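Local atomic coordinates of xyloglucan-specific endo-beta-1,4-glucanase BoGH5A (Bacteroides ovatus, PDB entry 3ZMR), a protein that hydrolyses internal beta-1,4-glucosidic linkages of the xyloglucan backbone with retention of the beta configuration, releasing xyloglucan oligosaccharides. Residues K157-F160 / E161-A165; D195-E198 / A199-A203; K202-D206 / A207-V211; Y436-G440 / Y441-L445. All coordinates share one frame; numbering follows the deposited sequence.

Overall arrangement
All four contacts belong to the closed eight-stranded barrel of the family 5 catalytic module, and each is local in sequence. Contacts 2 and 3 share helix 191-206, the first lying along its middle, the second at its C-terminal end where the chain turns into strand 210-214. Contact 1, on helix 157-165, touches both, chiefly through Phe160 and Lys164. These three are partly buried: exposed charges face outward and apolar side chains pack inward, with repeating helical bonds in contacts 1 and 2 and the closing bonds of a Schellman motif in contact 3. Contact 4, a buried loop after strand 433-436, is held instead by side-chain carboxylates and a tyrosine hydroxyl and carries a substrate-binding tryptophan.

Contact 1 of 4, residues K157-F160 / E161-A165; sequences KVLF and EGIKA
Different first torsions bring Lys157 and Glu161 together: with CG anti to the backbone N (chi1 165°) Lys157 runs forward along the helix, whereas Glu161, its CG anti to the carbonyl carbon (chi1 -70°), leans back toward it. The result is an i to i+4 salt bridge on the outer face of helix 157-165, one of the helices around the family 5 barrel. A bend at the last torsion of Lys157 (chi4 -64°) places NZ before both carboxylate oxygens, 3.1 Å from Glu161 OE1 and equally far from OE2. The near-equal distances describe a forked approach, and each of the two hydrogen bonds is weak. Glu161 CG meanwhile rests 3.3 Å from Lys157 O, the carbonyl that accepts the Glu161 backbone N-H. An alanine in place of Glu161 would remove the carboxylate and would probably leave the Lys157 ammonium without its mate, the long chain freer to turn into solvent.

The inward side is apolar. Ile163 lies beside Phe160, pointing the same way, with its CD1 4.2 Å from Phe160 CD1; the same methyl crosses the Leu159 branch point, 4.0 Å from Leu159 CG. Phe160 continues inward to Val171 and Ile173 of strand 170-173 and to Ala203 and Ala204 of the next helix. Apart from these, Lys164 NZ hydrogen-bonds Gly208 O and forms a salt bridge with Asp169 OD1. Under the side chains the helical bonds repeat, and Leu159 O both accepts from Ile163 N at 2.9 Å and is brushed by Ile163 CG1 at 3.4 Å.

Contact 2 of 4, residues D195-E198 / A199-A203; sequences DKVE and AAVKA
Val201 packs back over the preceding turn of helix 191-206, and its side chain can be traced outward from the backbone. CB stands over two carbonyl oxygens of that turn, 3.6 Å from Glu198 O and 3.7 Å from Val197 O. With CG1 anti to the backbone N (chi1 167°), the other methyl, CG2, lies beside that N and turns toward the earlier residue: it comes to 3.4 Å from Val197 O and then to 4.5 Å from Val197 CG1, a loose touch between valines four residues apart. The same Val197 O accepts the Val201 backbone N-H at 3.0 Å, so methyl and amide meet one oxygen.

Ala199 and Ala200 present only methyls to the preceding turn. Ala199 CB is 3.5 Å from Asp195 O, and Ala200 CB is 3.6 Å from Val197 O. The acids point elsewhere: Glu198 reaches Arg247 through OE1 and the Tyr251 hydroxyl through OE2, and Asp195 shares Arg247, which gives that guanidinium two carboxylates.

Within the barrel, the segment packs against two helices and loops. Val197, Glu198 and Val201 press on Phe248 at the end of helix 227-248, Phe160 of helix 157-165 comes up to Ala200 O, and the loop residue Phe132 touches Val197 and Ala200. Val197 also meets Val175, in the loop after strand 170-173, the barrel strand that precedes this helix as strand 210-214 follows it.

Contact 3 of 4, residues K202-D206 / A207-V211; sequences KAALD and AGLYV
A Schellman motif ends helix 191-206 here and turns the chain into strand 210-214 of the barrel. Ala204 and Leu205 offer the carbonyls and Leu209 and Gly208 the donors: Leu209 N reaches Ala204 O at 3.2 Å, and Gly208 N reaches Leu205 O at 3.0 Å. The two bonds differ in approach. The first donor is tilted only moderately from the carbonyl plane; the second stands 64° out of that plane, above the carbonyl. One residue earlier, Ala207 N still closes a helical bond on Ala203 O at 3.1 Å. Gly208 makes the reversal with phi at 98°, at backbone angles where any side chain would collide with the carbonyl oxygen of Ala207.

The turn folds apolar groups back on the helix. Val211 has CG1 anti to its N (chi1 178°), which leaves CG2 beside the N and directs that methyl at Ala204 CB; the 3.4 Å between them is tighter than usual for two carbons. Leu205 crosses Val211 at about a right angle, its CD2 3.7 Å from Val211 CG2 and 3.5 Å from Leu209 O. On the outer side, Lys202 NZ and Asp206 OD2 form a salt bridge of 2.8 Å one helical turn apart, using the syn lone pair of OD2.

Phe160 of helix 157-165 touches Ala207 at the turn, and strand 210-214 pairs with strand 170-173 next to it. A Schellman-terminated helix leading into a parallel strand fits the helix-to-strand half of a beta-alpha-beta crossover, the repeating step of a TIM barrel.

Contact 4 of 4, residues Y436-G440 / Y441-L445; sequences YWDAG and YTEKL. With GLC (alpha-D-glucopyranose), chain L; BGC (beta-D-glucopyranose), chain C.
Tyr436 and Glu443 clamp the tight side of this loop: the tyrosine OH donates to Glu443 O at 2.7 Å, in the carbonyl plane on a lone pair. Leu445 packs on the same ring, its CD1 3.6 Å from Tyr436 CD2 and its CD2 making an off-centre CH-pi contact. A phenylalanine in place of Tyr436 would keep the ring against Leu445 but would probably leave the carbonyl of buried Glu443 without this donor. Asp438 adds OD2 to Leu445 N at 2.8 Å and, through OD1, an Asx turn to Gly440 N at 2.9 Å. Glu443, bent at chi2 (-56°), curls OE2 to where Ala439 N at 2.8 Å and Tyr441 N at 3.0 Å grip it from opposite faces of the carboxylate plane.

On the looser outer side Lys444 extends away, and a water joins its NZ to Gly440 O, 2.8 Å from each.

Trp437 turns to the substrate cleft: a glucose modelled as overlapping alpha and beta anomers lies with C3 over one ring face. With 4.4 Å between Asp438 OD1 and Glu443 OE2, the carboxylates would probably repel, which their N-H donors and the Arg448 salt bridge to Asp438 are likely to offset.

Contact 1 of 4, residues K157-F160 / E161-A165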
loop_
_atom_site.group_PDB
_atom_site.type_symbol
_atom_site.label_atom_id
_atom_site.label_comp_id
_atom_site.label_asym_id
_atom_site.label_seq_id
_atom_site.Cartn_x
_atom_site.Cartn_y
_atom_site.Cartn_z
ATOM N N LYS A 157 -22.773 10.540 10.621
ATOM C CA LYS A 157 -22.091 11.448 11.548
ATOM C C LYS A 157 -21.957 10.831 12.943
ATOM O O LYS A 157 -20.895 10.873 13.548
ATOM C CB LYS A 157 -22.831 12.814 11.606
ATOM C CG LYS A 157 -22.490 13.754 12.754
ATOM C CD LYS A 157 -23.290 15.075 12.657
ATOM C CE LYS A 157 -23.216 15.914 13.927
ATOM N NZ LYS A 157 -23.829 15.239 15.108
ATOM N N VAL A 158 -23.020 10.230 13.466
ATOM C CA VAL A 158 -22.930 9.701 14.817
ATOM C C VAL A 158 -21.941 8.532 14.904
ATOM O O VAL A 158 -21.292 8.333 15.949
ATOM C CB VAL A 158 -24.303 9.309 15.432
ATOM C CG1 VAL A 158 -25.176 10.557 15.596
ATOM C CG2 VAL A 158 -24.995 8.245 14.626
ATOM N N LEU A 159 -21.807 7.741 13.836
ATOM C CA LEU A 159 -20.801 6.671 13.843
ATOM C C LEU A 159 -19.391 7.258 13.971
ATOM O O LEU A 159 -18.594 6.840 14.797
ATOM C CB LEU A 159 -20.879 5.835 12.547
ATOM C CG LEU A 159 -19.771 4.795 12.375
ATOM C CD1 LEU A 159 -19.795 3.812 13.557
ATOM C CD2 LEU A 159 -19.903 4.093 11.023
ATOM N N PHE A 160 -19.087 8.238 13.119
ATOM C CA PHE A 160 -17.742 8.834 13.155
ATOM C C PHE A 160 -17.465 9.555 14.456
ATOM O O PHE A 160 -16.348 9.490 14.959
ATOM C CB PHE A 160 -17.503 9.743 11.945
ATOM C CG PHE A 160 -17.476 8.978 10.643
ATOM C CD1 PHE A 160 -16.551 7.937 10.450
ATOM C CD2 PHE A 160 -18.371 9.272 9.604
ATOM C CE1 PHE A 160 -16.507 7.237 9.257
ATOM C CE2 PHE A 160 -18.329 8.556 8.414
ATOM C CZ PHE A 160 -17.401 7.553 8.234
ATOM N N GLU A 161 -18.482 10.221 15.007
ATOM C CA GLU A 161 -18.350 10.840 16.319
ATOM C C GLU A 161 -18.087 9.816 17.427
ATOM O O GLU A 161 -17.286 10.048 18.326
ATOM C CB GLU A 161 -19.575 11.696 16.653
ATOM C CG GLU A 161 -19.645 12.945 15.799
ATOM C CD GLU A 161 -20.863 13.785 16.036
ATOM O OE1 GLU A 161 -21.888 13.263 16.542
ATOM O OE2 GLU A 161 -20.784 14.982 15.674
ATOM N N GLY A 162 -18.728 8.657 17.320
ATOM C CA GLY A 162 -18.519 7.591 18.307
ATOM C C GLY A 162 -17.123 7.012 18.227
ATOM O O GLY A 162 -16.481 6.709 19.239
ATOM N N ILE A 163 -16.640 6.829 16.993
ATOM C CA ILE A 163 -15.262 6.356 16.763
ATOM C C ILE A 163 -14.252 7.298 17.418
ATOM O O ILE A 163 -13.344 6.862 18.160
ATOM C CB ILE A 163 -14.997 6.138 15.256
ATOM C CG1 ILE A 163 -15.788 4.921 14.741
ATOM C CG2 ILE A 163 -13.497 5.998 14.946
ATOM C CD1 ILE A 163 -15.853 4.876 13.220
ATOM N N LYS A 164 -14.405 8.598 17.153
ATOM C CA LYS A 164 -13.523 9.594 17.750
ATOM C C LYS A 164 -13.598 9.606 19.274
ATOM O O LYS A 164 -12.590 9.616 19.967
ATOM C CB LYS A 164 -13.850 10.963 17.194
ATOM C CG LYS A 164 -12.980 12.109 17.704
ATOM C CD LYS A 164 -11.618 12.151 17.049
ATOM C CE LYS A 164 -10.751 13.242 17.667
ATOM N NZ LYS A 164 -9.451 13.304 16.988
ATOM N N ALA A 165 -14.829 9.549 19.785
ATOM C CA ALA A 165 -15.058 9.593 21.229
ATOM C C ALA A 165 -14.442 8.423 21.993
ATOM O O ALA A 165 -14.005 8.576 23.137
ATOM C CB ALA A 165 -16.550 9.692 21.505
#

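Contact 2 of 4, residues D195-E198 / A199-A203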
loop_
_atom_site.group_PDB
_atom_site.type_symbol
_atom_site.label_atom_id
_atom_site.label_comp_id
_atom_site.label_asym_id
_atom_site.label_seq_id
_atom_site.Cartn_x
_atom_site.Cartn_y
_atom_site.Cartn_z
ATOM N N ASP A 195 -20.541 11.433 -4.903
ATOM C CA ASP A 195 -21.144 12.306 -3.907
ATOM C C ASP A 195 -21.337 11.577 -2.568
ATOM O O ASP A 195 -21.185 12.155 -1.503
ATOM C CB ASP A 195 -22.530 12.812 -4.342
ATOM C CG ASP A 195 -22.510 13.766 -5.544
ATOM O OD1 ASP A 195 -21.445 14.299 -5.914
ATOM O OD2 ASP A 195 -23.620 14.002 -6.095
ATOM N N LYS A 196 -21.781 10.318 -2.629
ATOM C CA LYS A 196 -22.028 9.526 -1.403
ATOM C C LYS A 196 -20.715 9.257 -0.657
ATOM O O LYS A 196 -20.612 9.388 0.545
ATOM C CB LYS A 196 -22.720 8.191 -1.748
ATOM C CG LYS A 196 -24.188 8.340 -2.127
ATOM C CD LYS A 196 -24.765 7.051 -2.673
ATOM C CE LYS A 196 -25.108 6.060 -1.576
ATOM N NZ LYS A 196 -25.891 4.925 -2.178
ATOM N N VAL A 197 -19.707 8.846 -1.416
ATOM C CA VAL A 197 -18.378 8.635 -0.845
ATOM C C VAL A 197 -17.871 9.948 -0.179
ATOM O O VAL A 197 -17.405 9.978 0.971
ATOM C CB VAL A 197 -17.382 8.107 -1.897
ATOM C CG1 VAL A 197 -16.014 7.923 -1.240
ATOM C CG2 VAL A 197 -17.875 6.794 -2.516
ATOM N N GLU A 198 -17.952 11.037 -0.927
ATOM C CA GLU A 198 -17.507 12.330 -0.395
ATOM C C GLU A 198 -18.262 12.736 0.875
ATOM O O GLU A 198 -17.677 13.299 1.794
ATOM C CB GLU A 198 -17.627 13.416 -1.483
ATOM C CG GLU A 198 -17.099 14.760 -0.992
ATOM C CD GLU A 198 -17.077 15.880 -2.002
ATOM O OE1 GLU A 198 -17.753 15.753 -3.026
ATOM O OE2 GLU A 198 -16.447 16.929 -1.686
ATOM N N ALA A 199 -19.578 12.480 0.918
ATOM C CA ALA A 199 -20.359 12.867 2.096
ATOM C C ALA A 199 -19.844 12.128 3.362
ATOM O O ALA A 199 -19.767 12.687 4.456
ATOM C CB ALA A 199 -21.832 12.584 1.885
ATOM N N ALA A 200 -19.468 10.864 3.182
ATOM C CA ALA A 200 -18.943 10.070 4.305
ATOM C C ALA A 200 -17.560 10.570 4.724
ATOM O O ALA A 200 -17.257 10.698 5.904
ATOM C CB ALA A 200 -18.892 8.600 3.936
ATOM N N VAL A 201 -16.722 10.875 3.740
ATOM C CA VAL A 201 -15.398 11.427 4.020
ATOM C C VAL A 201 -15.523 12.758 4.796
ATOM O O VAL A 201 -14.861 12.966 5.806
ATOM C CB VAL A 201 -14.598 11.620 2.723
ATOM C CG1 VAL A 201 -13.362 12.486 2.972
ATOM C CG2 VAL A 201 -14.234 10.264 2.124
ATOM N N LYS A 202 -16.399 13.642 4.322
ATOM C CA LYS A 202 -16.632 14.917 4.984
ATOM C C LYS A 202 -17.108 14.722 6.447
ATOM O O LYS A 202 -16.628 15.375 7.395
ATOM C CB LYS A 202 -17.634 15.764 4.185
ATOM C CG LYS A 202 -17.821 17.163 4.721
ATOM C CD LYS A 202 -18.817 17.983 3.904
ATOM C CE LYS A 202 -18.812 19.435 4.368
ATOM N NZ LYS A 202 -19.075 19.602 5.828
ATOM N N ALA A 203 -18.054 13.799 6.643
ATOM C CA ALA A 203 -18.550 13.512 8.014
ATOM C C ALA A 203 -17.426 13.013 8.936
ATOM O O ALA A 203 -17.313 13.423 10.081
ATOM C CB ALA A 203 -19.677 12.496 7.948
#

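Contact 3 of 4, residues K202-D206 / A207-V211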
loop_
_atom_site.group_PDB
_atom_site.type_symbol
_atom_site.label_atom_id
_atom_site.label_comp_id
_atom_site.label_asym_id
_atom_site.label_seq_id
_atom_site.Cartn_x
_atom_site.Cartn_y
_atom_site.Cartn_z
ATOM N N LYS A 202 -16.399 13.642 4.322
ATOM C CA LYS A 202 -16.632 14.917 4.984
ATOM C C LYS A 202 -17.108 14.722 6.447
ATOM O O LYS A 202 -16.628 15.375 7.395
ATOM C CB LYS A 202 -17.634 15.764 4.185
ATOM C CG LYS A 202 -17.821 17.163 4.721
ATOM C CD LYS A 202 -18.817 17.983 3.904
ATOM C CE LYS A 202 -18.812 19.435 4.368
ATOM N NZ LYS A 202 -19.075 19.602 5.828
ATOM N N ALA A 203 -18.054 13.799 6.643
ATOM C CA ALA A 203 -18.550 13.512 8.014
ATOM C C ALA A 203 -17.426 13.013 8.936
ATOM O O ALA A 203 -17.313 13.423 10.081
ATOM C CB ALA A 203 -19.677 12.496 7.948
ATOM N N ALA A 204 -16.562 12.151 8.394
ATOM C CA ALA A 204 -15.452 11.606 9.185
ATOM C C ALA A 204 -14.448 12.719 9.543
ATOM O O ALA A 204 -13.951 12.818 10.667
ATOM C CB ALA A 204 -14.770 10.487 8.431
ATOM N N LEU A 205 -14.115 13.535 8.556
ATOM C CA LEU A 205 -13.206 14.641 8.797
ATOM C C LEU A 205 -13.775 15.649 9.808
ATOM O O LEU A 205 -13.070 16.160 10.682
ATOM C CB LEU A 205 -12.888 15.351 7.482
ATOM C CG LEU A 205 -11.975 14.573 6.508
ATOM C CD1 LEU A 205 -11.990 15.264 5.152
ATOM C CD2 LEU A 205 -10.548 14.384 6.997
ATOM N N ASP A 206 -15.052 15.965 9.638
ATOM C CA ASP A 206 -15.719 16.907 10.555
ATOM C C ASP A 206 -15.770 16.403 12.011
ATOM O O ASP A 206 -15.796 17.191 12.950
ATOM C CB ASP A 206 -17.117 17.287 10.072
ATOM C CG ASP A 206 -17.118 18.120 8.773
ATOM O OD1 ASP A 206 -16.069 18.629 8.346
ATOM O OD2 ASP A 206 -18.208 18.277 8.181
ATOM N N ALA A 207 -15.779 15.076 12.178
ATOM C CA ALA A 207 -15.704 14.430 13.485
ATOM C C ALA A 207 -14.326 14.460 14.113
ATOM O O ALA A 207 -14.144 14.068 15.246
ATOM C CB ALA A 207 -16.227 12.998 13.401
ATOM N N GLY A 208 -13.341 14.903 13.350
ATOM C CA GLY A 208 -12.000 15.083 13.868
ATOM C C GLY A 208 -11.061 13.929 13.568
ATOM O O GLY A 208 -10.017 13.814 14.189
ATOM N N LEU A 209 -11.433 13.085 12.622
ATOM C CA LEU A 209 -10.600 11.927 12.264
ATOM C C LEU A 209 -9.673 12.163 11.064
ATOM O O LEU A 209 -10.010 12.919 10.147
ATOM C CB LEU A 209 -11.525 10.759 11.933
ATOM C CG LEU A 209 -12.419 10.276 13.081
ATOM C CD1 LEU A 209 -13.508 9.376 12.520
ATOM C CD2 LEU A 209 -11.564 9.532 14.118
ATOM N N TYR A 210 -8.522 11.491 11.059
ATOM C CA TYR A 210 -7.823 11.193 9.806
ATOM C C TYR A 210 -8.645 10.204 9.023
ATOM O O TYR A 210 -9.244 9.295 9.606
ATOM C CB TYR A 210 -6.423 10.633 10.052
ATOM C CG TYR A 210 -5.409 11.643 10.551
ATOM C CD1 TYR A 210 -4.619 12.349 9.668
ATOM C CD2 TYR A 210 -5.213 11.844 11.911
ATOM C CE1 TYR A 210 -3.674 13.254 10.110
ATOM C CE2 TYR A 210 -4.296 12.767 12.362
ATOM C CZ TYR A 210 -3.533 13.481 11.441
ATOM O OH TYR A 210 -2.593 14.395 11.879
ATOM N N VAL A 211 -8.645 10.347 7.695
ATOM C CA VAL A 211 -9.442 9.498 6.810
ATOM C C VAL A 211 -8.557 8.935 5.712
ATOM O O VAL A 211 -7.815 9.689 5.092
ATOM C CB VAL A 211 -10.632 10.242 6.193
ATOM C CG1 VAL A 211 -11.390 9.338 5.238
ATOM C CG2 VAL A 211 -11.525 10.797 7.323
#

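Contact 4 of 4, residues Y436-G440 / Y441-L445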
loop_
_atom_site.group_PDB
_atom_site.type_symbol
_atom_site.label_atom_id
_atom_site.label_comp_id
_atom_site.label_asym_id
_atom_site.label_seq_id
_atom_site.Cartn_x
_atom_site.Cartn_y
_atom_site.Cartn_z
ATOM N N TYR A 436 -8.029 -1.493 13.146
ATOM C CA TYR A 436 -8.861 -2.667 13.443
ATOM C C TYR A 436 -9.895 -2.917 12.349
ATOM O O TYR A 436 -10.519 -1.999 11.860
ATOM C CB TYR A 436 -9.577 -2.451 14.783
ATOM C CG TYR A 436 -10.448 -3.627 15.193
ATOM C CD1 TYR A 436 -9.911 -4.759 15.782
ATOM C CD2 TYR A 436 -11.807 -3.607 14.940
ATOM C CE1 TYR A 436 -10.730 -5.836 16.127
ATOM C CE2 TYR A 436 -12.610 -4.684 15.238
ATOM C CZ TYR A 436 -12.072 -5.786 15.851
ATOM O OH TYR A 436 -12.839 -6.867 16.145
ATOM N N TRP A 437 -10.086 -4.189 12.008
ATOM C CA TRP A 437 -11.061 -4.606 10.998
ATOM C C TRP A 437 -12.447 -4.754 11.616
ATOM O O TRP A 437 -12.755 -5.756 12.257
ATOM C CB TRP A 437 -10.643 -5.904 10.288
ATOM C CG TRP A 437 -11.605 -6.236 9.194
ATOM C CD1 TRP A 437 -12.490 -7.283 9.176
ATOM C CD2 TRP A 437 -11.838 -5.508 7.969
ATOM N NE1 TRP A 437 -13.221 -7.249 8.028
ATOM C CE2 TRP A 437 -12.874 -6.174 7.272
ATOM C CE3 TRP A 437 -11.296 -4.372 7.413
ATOM C CZ2 TRP A 437 -13.369 -5.738 6.018
ATOM C CZ3 TRP A 437 -11.780 -3.935 6.172
ATOM C CH2 TRP A 437 -12.797 -4.617 5.487
ATOM N N ASP A 438 -13.270 -3.737 11.427
ATOM C CA ASP A 438 -14.685 -3.724 11.828
ATOM C C ASP A 438 -15.482 -3.844 10.553
ATOM O O ASP A 438 -15.419 -2.960 9.690
ATOM C CB ASP A 438 -15.000 -2.457 12.611
ATOM C CG ASP A 438 -16.467 -2.318 12.991
ATOM O OD1 ASP A 438 -17.346 -2.620 12.148
ATOM O OD2 ASP A 438 -16.721 -1.782 14.102
ATOM N N ALA A 439 -16.233 -4.939 10.429
ATOM C CA ALA A 439 -17.052 -5.197 9.222
ATOM C C ALA A 439 -18.541 -5.097 9.533
ATOM O O ALA A 439 -19.380 -5.448 8.698
ATOM C CB ALA A 439 -16.733 -6.556 8.624
ATOM N N GLY A 440 -18.871 -4.578 10.715
ATOM C CA GLY A 440 -20.282 -4.455 11.150
ATOM C C GLY A 440 -20.997 -5.742 11.519
ATOM O O GLY A 440 -22.232 -5.749 11.648
ATOM N N TYR A 441 -20.227 -6.812 11.683
ATOM C CA TYR A 441 -20.771 -8.138 12.031
ATOM C C TYR A 441 -20.339 -8.433 13.486
ATOM O O TYR A 441 -20.219 -7.501 14.304
ATOM C CB TYR A 441 -20.350 -9.195 10.982
ATOM C CG TYR A 441 -20.988 -10.557 11.142
ATOM C CD1 TYR A 441 -22.357 -10.683 11.214
ATOM C CD2 TYR A 441 -20.204 -11.711 11.232
ATOM C CE1 TYR A 441 -22.963 -11.936 11.366
ATOM C CE2 TYR A 441 -20.785 -12.952 11.419
ATOM C CZ TYR A 441 -22.168 -13.059 11.469
ATOM O OH TYR A 441 -22.732 -14.292 11.678
ATOM N N THR A 442 -20.118 -9.691 13.847
ATOM C CA THR A 442 -19.882 -9.990 15.261
ATOM C C THR A 442 -18.598 -9.401 15.847
ATOM O O THR A 442 -18.492 -9.196 17.059
ATOM C CB THR A 442 -19.861 -11.500 15.519
ATOM O OG1 THR A 442 -18.806 -12.094 14.765
ATOM C CG2 THR A 442 -21.200 -12.119 15.154
ATOM N N GLU A 443 -17.654 -9.110 14.965
ATOM C CA GLU A 443 -16.372 -8.496 15.326
ATOM C C GLU A 443 -16.448 -6.967 15.485
ATOM O O GLU A 443 -15.443 -6.321 15.835
ATOM C CB GLU A 443 -15.317 -8.832 14.273
ATOM C CG GLU A 443 -15.395 -7.995 12.989
ATOM C CD GLU A 443 -16.753 -8.056 12.304
ATOM O OE1 GLU A 443 -17.297 -9.181 12.108
ATOM O OE2 GLU A 443 -17.281 -6.977 11.962
ATOM N N LYS A 444 -17.615 -6.369 15.273
ATOM C CA LYS A 444 -17.702 -4.921 15.222
ATOM C C LYS A 444 -17.438 -4.266 16.597
ATOM O O LYS A 444 -17.706 -4.870 17.665
ATOM C CB LYS A 444 -19.052 -4.484 14.647
ATOM C CG LYS A 444 -20.209 -4.589 15.634
ATOM C CD LYS A 444 -21.560 -4.480 14.936
ATOM C CE LYS A 444 -22.681 -4.474 15.968
ATOM N NZ LYS A 444 -24.021 -4.460 15.324
ATOM N N LEU A 445 -16.918 -3.028 16.573
ATOM C CA LEU A 445 -16.687 -2.296 17.809
ATOM C C LEU A 445 -17.836 -1.378 18.182
ATOM O O LEU A 445 -18.030 -1.056 19.353
ATOM C CB LEU A 445 -15.393 -1.513 17.748
ATOM C CG LEU A 445 -14.136 -2.317 17.490
ATOM C CD1 LEU A 445 -12.967 -1.344 17.429
ATOM C CD2 LEU A 445 -13.896 -3.407 18.552
HETATM C C1 GLC L . -8.470 -8.413 3.977
HETATM C C2 GLC L . -9.411 -7.753 2.976
HETATM C C3 GLC L . -10.825 -7.600 3.539
HETATM C C4 GLC L . -11.270 -8.984 4.024
HETATM C C5 GLC L . -10.193 -9.622 4.914
HETATM C C6 GLC L . -10.568 -10.997 5.459
HETATM O O2 GLC L . -8.852 -6.529 2.578
HETATM O O3 GLC L . -11.722 -6.998 2.578
HETATM O O4 GLC L . -12.442 -8.771 4.763
HETATM O O5 GLC L . -8.967 -9.702 4.222
HETATM O O6 GLC L . -11.204 -10.783 6.705
HETATM C C2 BGC C . -9.272 -7.758 2.812
HETATM C C3 BGC C . -10.646 -7.652 3.495
HETATM C C4 BGC C . -11.092 -8.975 4.110
HETATM C C5 BGC C . -9.922 -9.399 5.009
HETATM C C6 BGC C . -10.254 -10.674 5.765
HETATM C C1 BGC C . -8.162 -8.472 3.595
HETATM O O2 BGC C . -8.822 -6.446 2.477
HETATM O O3 BGC C . -11.612 -7.218 2.514
HETATM O O4 BGC C . -12.366 -8.805 4.794
HETATM O O5 BGC C . -8.723 -9.619 4.238
HETATM O O6 BGC C . -10.771 -11.611 4.806
HETATM O O HOH W 1 -24.077 -6.681 13.567
#